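Local coordinates for protein aminoglycoside acetyltransferase meta-AAC0020 (Uncultured bacterium, PDB 5F47) that probably transfers an acetyl group from acetyl-coenzyme A to aminoglycoside antibiotics, as an environmental resistance enzyme of the GNAT family, at residues K84-I89 against E122-A127; N56-V61 against S74-Q79. All coordinates share one frame; numbering follows the deposited sequence. Where two conformers were deposited one is given.

How the interactions relate
Interactions 1 and 2 are two strand pairings of one mixed sheet, with centres about 8 Å apart, and they meet where strands 67-77 and 86-94 run side by side. There Tyr88 N probably donates to Tyr75 O at 2.8 Å, and Lys84 O probably accepts a hydrogen bond from Gln79 NE2 at 2.7 Å. Interaction 2 (56-61 with 74-79) is the antiparallel hairpin pairing; interaction 1 (84-89 with 122-127) adds the parallel strand 122-128, outermost within the chain and continued by a strand of the second subunit. The Phe124 side chain of interaction 1 lies about 7 Å from a bound glucose unit, while the Tyr75 side chain of interaction 2 is about 13 Å from one.

Interaction 1: residues K84-I89 against E122-A127; sequences KPLAYI and EVFVQA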
ATOM      1  N   LYS B  84       9.490   7.003 -11.332  1.00 20.66           N
ATOM      2  CA  LYS B  84       9.860   7.247  -9.946  1.00 18.35           C
ATOM      3  C   LYS B  84       8.884   6.544  -9.007  1.00 18.15           C
ATOM      4  O   LYS B  84       7.689   6.763  -9.100  1.00 18.96           O
ATOM      5  CB  LYS B  84       9.869   8.753  -9.654  1.00 20.50           C
ATOM      6  CG  LYS B  84      10.815   9.568 -10.538  1.00 25.99           C
ATOM      7  CD  LYS B  84      10.728  11.038 -10.199  1.00 33.27           C
ATOM      8  CE  LYS B  84      11.948  11.789 -10.709  1.00 42.19           C
ATOM      9  NZ  LYS B  84      12.147  11.602 -12.172  1.00 51.03           N
ATOM     10  N   PRO B  85       9.389   5.704  -8.094  1.00 15.70           N
ATOM     11  CA  PRO B  85       8.459   4.955  -7.244  1.00 15.74           C
ATOM     12  C   PRO B  85       7.801   5.757  -6.136  1.00 16.14           C
ATOM     13  O   PRO B  85       8.156   6.907  -5.852  1.00 16.93           O
ATOM     14  CB  PRO B  85       9.345   3.863  -6.616  1.00 16.45           C
ATOM     15  CG  PRO B  85      10.608   3.880  -7.377  1.00 18.91           C
ATOM     16  CD  PRO B  85      10.778   5.244  -7.945  1.00 18.34           C
ATOM     17  N   LEU B  86       6.817   5.119  -5.529  1.00 14.26           N
ATOM     18  CA  LEU B  86       6.191   5.581  -4.301  1.00 14.57           C
ATOM     19  C   LEU B  86       6.725   4.766  -3.138  1.00 13.37           C
ATOM     20  O   LEU B  86       7.097   3.614  -3.294  1.00 12.98           O
ATOM     21  CB  LEU B  86       4.668   5.415  -4.340  1.00 14.54           C
ATOM     22  CG  LEU B  86       3.913   6.074  -5.492  1.00 15.74           C
ATOM     23  CD1 LEU B  86       2.459   5.649  -5.483  1.00 17.23           C
ATOM     24  CD2 LEU B  86       3.999   7.588  -5.435  1.00 16.50           C
ATOM     25  N   ALA B  87       6.731   5.369  -1.961  1.00 13.53           N
ATOM     26  CA  ALA B  87       6.897   4.610  -0.734  1.00 13.51           C
ATOM     27  C   ALA B  87       5.661   4.744   0.146  1.00 11.58           C
ATOM     28  O   ALA B  87       5.145   5.849   0.371  1.00 14.53           O
ATOM     29  CB  ALA B  87       8.130   5.074   0.009  1.00 16.04           C
ATOM     30  N   TYR B  88       5.216   3.612   0.666  1.00 12.06           N
ATOM     31  CA  TYR B  88       4.033   3.497   1.508  1.00 11.51           C
ATOM     32  C   TYR B  88       4.472   3.200   2.924  1.00 12.30           C
ATOM     33  O   TYR B  88       4.939   2.100   3.191  1.00 12.45           O
ATOM     34  CB  TYR B  88       3.163   2.344   0.978  1.00 12.63           C
ATOM     35  CG  TYR B  88       1.856   2.097   1.660  1.00 13.56           C
ATOM     36  CD1 TYR B  88       1.270   3.032   2.496  1.00 15.34           C
ATOM     37  CD2 TYR B  88       1.189   0.899   1.446  1.00 16.00           C
ATOM     38  CE1 TYR B  88       0.053   2.775   3.106  1.00 17.39           C
ATOM     39  CE2 TYR B  88      -0.029   0.643   2.040  1.00 18.63           C
ATOM     40  CZ  TYR B  88      -0.594   1.583   2.860  1.00 18.29           C
ATOM     41  OH  TYR B  88      -1.804   1.317   3.440  1.00 20.35           O
ATOM     42  N   ILE B  89       4.347   4.164   3.827  1.00 11.49           N
ATOM     43  CA  ILE B  89       4.584   3.884   5.246  1.00 12.38           C
ATOM     44  C   ILE B  89       3.375   3.134   5.779  1.00 12.62           C
ATOM     45  O   ILE B  89       2.255   3.649   5.731  1.00 15.22           O
ATOM     46  CB  ILE B  89       4.803   5.172   6.052  1.00 12.88           C
ATOM     47  CG1 ILE B  89       6.073   5.885   5.576  1.00 12.39           C
ATOM     48  CG2 ILE B  89       4.911   4.846   7.555  1.00 14.71           C
ATOM     49  CD1 ILE B  89       6.241   7.296   6.201  1.00 21.80           C
ATOM     50  N   GLU B 122       7.226  10.281  -4.057  1.00 16.72           N
ATOM     51  CA  GLU B 122       6.293  10.587  -2.988  1.00 16.11           C
ATOM     52  C   GLU B 122       6.335   9.504  -1.937  1.00 14.85           C
ATOM     53  O   GLU B 122       6.526   8.334  -2.258  1.00 14.17           O
ATOM     54  CB  GLU B 122       4.892  10.691  -3.564  1.00 17.68           C
ATOM     55  CG  GLU B 122       3.785  11.018  -2.594  1.00 20.69           C
ATOM     56  CD  GLU B 122       2.439  10.857  -3.255  1.00 23.39           C
ATOM     57  OE1 GLU B 122       1.703   9.919  -2.891  1.00 24.56           O
ATOM     58  OE2 GLU B 122       2.131  11.656  -4.162  1.00 24.35           O
ATOM     59  N   VAL B 123       6.156   9.906  -0.683  1.00 14.09           N
ATOM     60  CA  VAL B 123       5.953   8.975   0.419  1.00 14.43           C
ATOM     61  C   VAL B 123       4.543   9.216   0.909  1.00 13.18           C
ATOM     62  O   VAL B 123       4.139  10.358   1.026  1.00 14.75           O
ATOM     63  CB  VAL B 123       6.965   9.217   1.551  1.00 13.42           C
ATOM     64  CG1 VAL B 123       6.700   8.326   2.737  1.00 13.86           C
ATOM     65  CG2 VAL B 123       8.408   9.023   1.059  1.00 16.89           C
ATOM     66  N   PHE B 124       3.769   8.167   1.182  1.00 12.98           N
ATOM     67  CA  PHE B 124       2.454   8.387   1.786  1.00 13.48           C
ATOM     68  C   PHE B 124       2.186   7.468   2.972  1.00 12.50           C
ATOM     69  O   PHE B 124       2.856   6.448   3.163  1.00 12.94           O
ATOM     70  CB  PHE B 124       1.324   8.271   0.732  1.00 14.72           C
ATOM     71  CG  PHE B 124       1.160   6.892   0.116  1.00 13.94           C
ATOM     72  CD1 PHE B 124       1.966   6.477  -0.929  1.00 15.11           C
ATOM     73  CD2 PHE B 124       0.178   6.041   0.574  1.00 16.71           C
ATOM     74  CE1 PHE B 124       1.794   5.210  -1.510  1.00 16.62           C
ATOM     75  CE2 PHE B 124      -0.010   4.794  -0.015  1.00 15.90           C
ATOM     76  CZ  PHE B 124       0.796   4.383  -1.044  1.00 14.85           C
ATOM     77  N   VAL B 125       1.202   7.857   3.769  1.00 14.00           N
ATOM     78  CA  VAL B 125       0.896   7.174   5.029  1.00 14.80           C
ATOM     79  C   VAL B 125      -0.555   7.457   5.381  1.00 18.13           C
ATOM     80  O   VAL B 125      -1.128   8.478   4.976  1.00 18.43           O
ATOM     81  CB  VAL B 125       1.854   7.641   6.159  1.00 16.14           C
ATOM     82  CG1 VAL B 125       1.632   9.122   6.481  1.00 17.04           C
ATOM     83  CG2 VAL B 125       1.673   6.801   7.433  1.00 17.71           C
ATOM     84  N   GLN B 126      -1.173   6.554   6.134  1.00 18.88           N
ATOM     85  CA  GLN B 126      -2.557   6.750   6.531  1.00 23.37           C
ATOM     86  C   GLN B 126      -2.731   6.644   8.038  1.00 25.29           C
ATOM     87  O   GLN B 126      -1.929   6.019   8.739  1.00 26.56           O
ATOM     88  CB  GLN B 126      -3.440   5.743   5.806  1.00 26.10           C
ATOM     89  CG  GLN B 126      -3.517   6.005   4.311  1.00 27.71           C
ATOM     90  CD  GLN B 126      -3.202   4.792   3.493  1.00 29.35           C
ATOM     91  OE1 GLN B 126      -3.045   3.697   4.034  1.00 31.02           O
ATOM     92  NE2 GLN B 126      -3.094   4.970   2.183  1.00 29.20           N
ATOM     93  N   ALA B 127      -3.754   7.310   8.544  1.00 18.90           N
ATOM     94  CA  ALA B 127      -4.137   7.182   9.931  1.00 18.63           C
ATOM     95  C   ALA B 127      -5.640   7.005   9.959  1.00 19.46           C
ATOM     96  O   ALA B 127      -6.362   7.594   9.158  1.00 17.25           O
ATOM     97  CB  ALA B 127      -3.715   8.403  10.761  1.00 21.32           C
TER
HETATM   98  O   HOH W   1      -0.302   3.835   6.503  1.00 18.48           O
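The rings of Tyr88 and Phe124 lie side by side on one face of two parallel strands, 12° from parallel but displaced so that little of one ring lies over the other; the closest approach is Tyr88 CD1 to Phe124 CE2 at 3.3 Å. With chi1 of 65°, Phe124 carries its ring between its own backbone N and carbonyl carbon, which swings it across to the neighbouring strand; Leu86 CB then sits at the ring edge. Beyond the pair, Tyr88 OH donates to Gln126 OE1 (2.7 Å) in the amide plane, on a lone pair, the ring and amide being turned 62° apart. On the opposite face Ile89 packs CD1 on Val123 CG1 (3.6 Å) and CG2 on Val125 CG2, with Ile89 resting on Ile108 of helix 103-117 and Val125 on Tyr138 of helix 132-138. Between the faces Ala87 is gripped twice, by Ala87 N to Glu122 O (3.0 Å) and by Phe124 N to Ala87 O (2.8 Å), and Ile89 N to Phe124 O follows at 2.8 Å.

The ends are looser. A water links Gln126 N to Ile89 O, and the partly exposed Glu122 runs beside Leu86, its CB 3.7 Å from Leu86 CD2. Strand 122-128 also pairs antiparallel with a strand of the second subunit, continuing the sheet. With helix 103-117 between them, the two strands form the beta-alpha-beta unit of the GNAT fold.

Interaction 2: residues N56-V61 against S74-Q79; sequences NFYVFV and SYVLEQ
Ser74 and Tyr58 face each other as an antiparallel hydrogen-bonded pair. Tyr58 N gives a nearly straight bond to Ser74 O (2.9 Å, 170° at the hydrogen), while the return bond from Ser74 N to Tyr58 O is weak. Ser74 OG donates to the same Tyr58 O at 2.9 Å, so that this carbonyl has a second donor from the same residue; its chi1 of 64° sets the hydroxyl between backbone N and carbonyl carbon, on the side of the partner strand. One register step away, Phe57 and Tyr75 are a non-hydrogen-bonded pair whose side chains run alongside. Phe57 CD1 lies over the rim of one Tyr75 face, 3.6 Å from Tyr75 CE2, but the planes are inclined at 54°. At the strand end Val76 N reaches Asn56 O (2.8 Å) from above the carbonyl plane, and a water bridges Asn56 O and Val76 O.

Further out, Ser74 OG is also bonded to Tyr115 OH, and Tyr75 OH to Glu78 O of the second subunit. Tyr58 meets Val76 CG2 at its ring edge and Phe114 edge-to-face. The hairpin of strands 57-64 and 67-77 lies between strands 11-15 and 86-94, its Tyr58 and Val76 side chains packed on Tyr115 of helix 103-117.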
ATOM      1  N   ASN B  56      12.255  -4.302  -1.562  1.00 19.76           N
ATOM      2  CA  ASN B  56      11.145  -3.344  -1.656  1.00 19.07           C
ATOM      3  C   ASN B  56      10.484  -3.095  -0.308  1.00 16.17           C
ATOM      4  O   ASN B  56       9.344  -2.627  -0.232  1.00 15.44           O
ATOM      5  CB  ASN B  56      10.114  -3.850  -2.648  1.00 20.75           C
ATOM      6  CG  ASN B  56       9.652  -5.254  -2.332  1.00 19.91           C
ATOM      7  OD1 ASN B  56       9.747  -5.720  -1.180  1.00 20.70           O
ATOM      8  ND2 ASN B  56       9.122  -5.932  -3.342  1.00 22.61           N
ATOM      9  N   PHE B  57      11.221  -3.393   0.757  1.00 15.04           N
ATOM     10  CA  PHE B  57      10.725  -3.252   2.118  1.00 14.00           C
ATOM     11  C   PHE B  57      11.829  -2.664   2.967  1.00 15.70           C
ATOM     12  O   PHE B  57      12.941  -3.185   2.990  1.00 16.22           O
ATOM     13  CB  PHE B  57      10.284  -4.621   2.665  1.00 14.74           C
ATOM     14  CG  PHE B  57       9.743  -4.575   4.053  1.00 14.13           C
ATOM     15  CD1 PHE B  57       8.501  -4.003   4.295  1.00 12.89           C
ATOM     16  CD2 PHE B  57      10.460  -5.121   5.119  1.00 14.62           C
ATOM     17  CE1 PHE B  57       7.972  -3.975   5.585  1.00 13.38           C
ATOM     18  CE2 PHE B  57       9.942  -5.099   6.403  1.00 14.48           C
ATOM     19  CZ  PHE B  57       8.693  -4.525   6.638  1.00 14.66           C
ATOM     20  N   TYR B  58      11.531  -1.565   3.649  1.00 14.18           N
ATOM     21  CA  TYR B  58      12.526  -0.886   4.482  1.00 15.43           C
ATOM     22  C   TYR B  58      11.945  -0.512   5.837  1.00 15.11           C
ATOM     23  O   TYR B  58      10.864   0.066   5.927  1.00 13.84           O
ATOM     24  CB  TYR B  58      13.058   0.370   3.794  1.00 16.71           C
ATOM     25  CG  TYR B  58      13.922   0.108   2.598  1.00 17.97           C
ATOM     26  CD1 TYR B  58      15.259  -0.234   2.754  1.00 21.30           C
ATOM     27  CD2 TYR B  58      13.420   0.229   1.316  1.00 19.58           C
ATOM     28  CE1 TYR B  58      16.076  -0.460   1.658  1.00 24.93           C
ATOM     29  CE2 TYR B  58      14.229   0.010   0.215  1.00 23.45           C
ATOM     30  CZ  TYR B  58      15.550  -0.340   0.396  1.00 26.09           C
ATOM     31  OH  TYR B  58      16.360  -0.552  -0.695  1.00 29.68           O
ATOM     32  N   VAL B  59      12.725  -0.793   6.877  1.00 15.80           N
ATOM     33  CA  VAL B  59      12.334  -0.572   8.259  1.00 15.40           C
ATOM     34  C   VAL B  59      13.266   0.458   8.881  1.00 16.98           C
ATOM     35  O   VAL B  59      14.489   0.353   8.755  1.00 17.55           O
ATOM     36  CB  VAL B  59      12.406  -1.871   9.083  1.00 14.49           C
ATOM     37  CG1 VAL B  59      11.914  -1.637  10.497  1.00 15.88           C
ATOM     38  CG2 VAL B  59      11.589  -2.978   8.423  1.00 14.17           C
ATOM     39  N   PHE B  60      12.698   1.468   9.532  1.00 15.20           N
ATOM     40  CA  PHE B  60      13.514   2.444  10.245  1.00 17.12           C
ATOM     41  C   PHE B  60      13.201   2.343  11.723  1.00 17.35           C
ATOM     42  O   PHE B  60      12.032   2.258  12.098  1.00 18.77           O
ATOM     43  CB  PHE B  60      13.246   3.859   9.739  1.00 18.93           C
ATOM     44  CG  PHE B  60      13.670   4.083   8.315  1.00 19.57           C
ATOM     45  CD1 PHE B  60      12.875   3.635   7.271  1.00 20.67           C
ATOM     46  CD2 PHE B  60      14.861   4.719   8.023  1.00 22.85           C
ATOM     47  CE1 PHE B  60      13.262   3.827   5.958  1.00 22.31           C
ATOM     48  CE2 PHE B  60      15.247   4.919   6.705  1.00 23.70           C
ATOM     49  CZ  PHE B  60      14.442   4.449   5.678  1.00 22.52           C
ATOM     50  N   VAL B  61      14.228   2.355  12.561  1.00 19.16           N
ATOM     51  CA  VAL B  61      14.011   2.263  14.000  1.00 18.89           C
ATOM     52  C   VAL B  61      14.672   3.382  14.784  1.00 18.79           C
ATOM     53  O   VAL B  61      15.629   4.020  14.337  1.00 19.70           O
ATOM     54  CB  VAL B  61      14.502   0.909  14.563  1.00 19.98           C
ATOM     55  CG1 VAL B  61      13.759  -0.242  13.882  1.00 18.95           C
ATOM     56  CG2 VAL B  61      16.011   0.738  14.415  1.00 21.09           C
ATOM     57  N   SER B  74       8.004   0.383   5.787  1.00 12.73           N
ATOM     58  CA  SER B  74       7.632   1.031   4.528  1.00 11.46           C
ATOM     59  C   SER B  74       7.823   0.057   3.357  1.00 12.19           C
ATOM     60  O   SER B  74       8.724  -0.783   3.368  1.00 13.53           O
ATOM     61  CB  SER B  74       8.429   2.345   4.330  1.00 12.30           C
ATOM     62  OG  SER B  74       9.816   2.092   4.204  1.00 14.23           O
ATOM     63  N   TYR B  75       6.918   0.161   2.383  1.00 13.09           N
ATOM     64  CA  TYR B  75       6.916  -0.658   1.170  1.00 11.71           C
ATOM     65  C   TYR B  75       7.140   0.214  -0.052  1.00 12.14           C
ATOM     66  O   TYR B  75       6.502   1.259  -0.209  1.00 14.67           O
ATOM     67  CB  TYR B  75       5.573  -1.381   1.004  1.00 11.21           C
ATOM     68  CG  TYR B  75       5.268  -2.399   2.067  1.00 13.44           C
ATOM     69  CD1 TYR B  75       4.662  -2.013   3.260  1.00 11.49           C
ATOM     70  CD2 TYR B  75       5.564  -3.737   1.873  1.00 13.50           C
ATOM     71  CE1 TYR B  75       4.366  -2.949   4.249  1.00 12.29           C
ATOM     72  CE2 TYR B  75       5.269  -4.698   2.862  1.00 13.51           C
ATOM     73  CZ  TYR B  75       4.681  -4.280   4.053  1.00 15.25           C
ATOM     74  OH  TYR B  75       4.363  -5.205   5.026  1.00 15.63           O
ATOM     75  N   VAL B  76       8.029  -0.245  -0.917  1.00 12.79           N
ATOM     76  CA  VAL B  76       8.214   0.397  -2.209  1.00 13.33           C
ATOM     77  C   VAL B  76       7.135  -0.078  -3.174  1.00 13.63           C
ATOM     78  O   VAL B  76       6.935  -1.292  -3.353  1.00 15.63           O
ATOM     79  CB  VAL B  76       9.598   0.060  -2.764  1.00 14.83           C
ATOM     80  CG1 VAL B  76       9.794   0.676  -4.159  1.00 16.83           C
ATOM     81  CG2 VAL B  76      10.673   0.526  -1.774  1.00 17.09           C
ATOM     82  N   LEU B  77       6.451   0.878  -3.783  1.00 12.12           N
ATOM     83  CA  LEU B  77       5.494   0.577  -4.844  1.00 12.58           C
ATOM     84  C   LEU B  77       5.965   1.184  -6.164  1.00 12.57           C
ATOM     85  O   LEU B  77       5.842   2.398  -6.382  1.00 13.62           O
ATOM     86  CB  LEU B  77       4.108   1.115  -4.481  1.00 14.15           C
ATOM     87  CG  LEU B  77       3.532   0.720  -3.112  1.00 16.47           C
ATOM     88  CD1 LEU B  77       2.165   1.377  -2.918  1.00 17.57           C
ATOM     89  CD2 LEU B  77       3.444  -0.804  -2.930  1.00 17.27           C
ATOM     90  N   GLU B  78       6.521   0.350  -7.036  1.00 13.69           N
ATOM     91  CA  GLU B  78       6.873   0.795  -8.379  0.58 14.12           C
ATOM     92  C   GLU B  78       5.608   1.190  -9.121  1.00 14.69           C
ATOM     93  O   GLU B  78       4.606   0.476  -9.052  1.00 14.25           O
ATOM     94  CB  GLU B  78       7.618  -0.303  -9.129  0.58 16.11           C
ATOM     95  CG  GLU B  78       8.953  -0.665  -8.515  0.58 17.29           C
ATOM     96  CD  GLU B  78      10.045   0.361  -8.776  0.58 20.15           C
ATOM     97  OE1 GLU B  78      11.052   0.333  -8.040  0.58 21.58           O
ATOM     98  OE2 GLU B  78       9.915   1.169  -9.723  0.58 20.59           O
ATOM     99  N   GLN B  79       5.654   2.329  -9.813  1.00 13.63           N
ATOM    100  CA  GLN B  79       4.480   2.881 -10.491  1.00 12.67           C
ATOM    101  C   GLN B  79       4.394   2.596 -11.977  1.00 13.76           C
ATOM    102  O   GLN B  79       5.409   2.371 -12.644  1.00 15.22           O
ATOM    103  CB  GLN B  79       4.434   4.403 -10.349  1.00 15.14           C
ATOM    104  CG  GLN B  79       4.336   4.907  -8.923  1.00 17.67           C
ATOM    105  CD  GLN B  79       4.022   6.380  -8.911  1.00 18.61           C
ATOM    106  OE1 GLN B  79       2.861   6.777  -9.021  1.00 21.73           O
ATOM    107  NE2 GLN B  79       5.065   7.213  -8.820  1.00 18.45           N
TER
HETATM  108  O   HOH W   2       6.939  -3.329  -1.533  1.00 17.79           O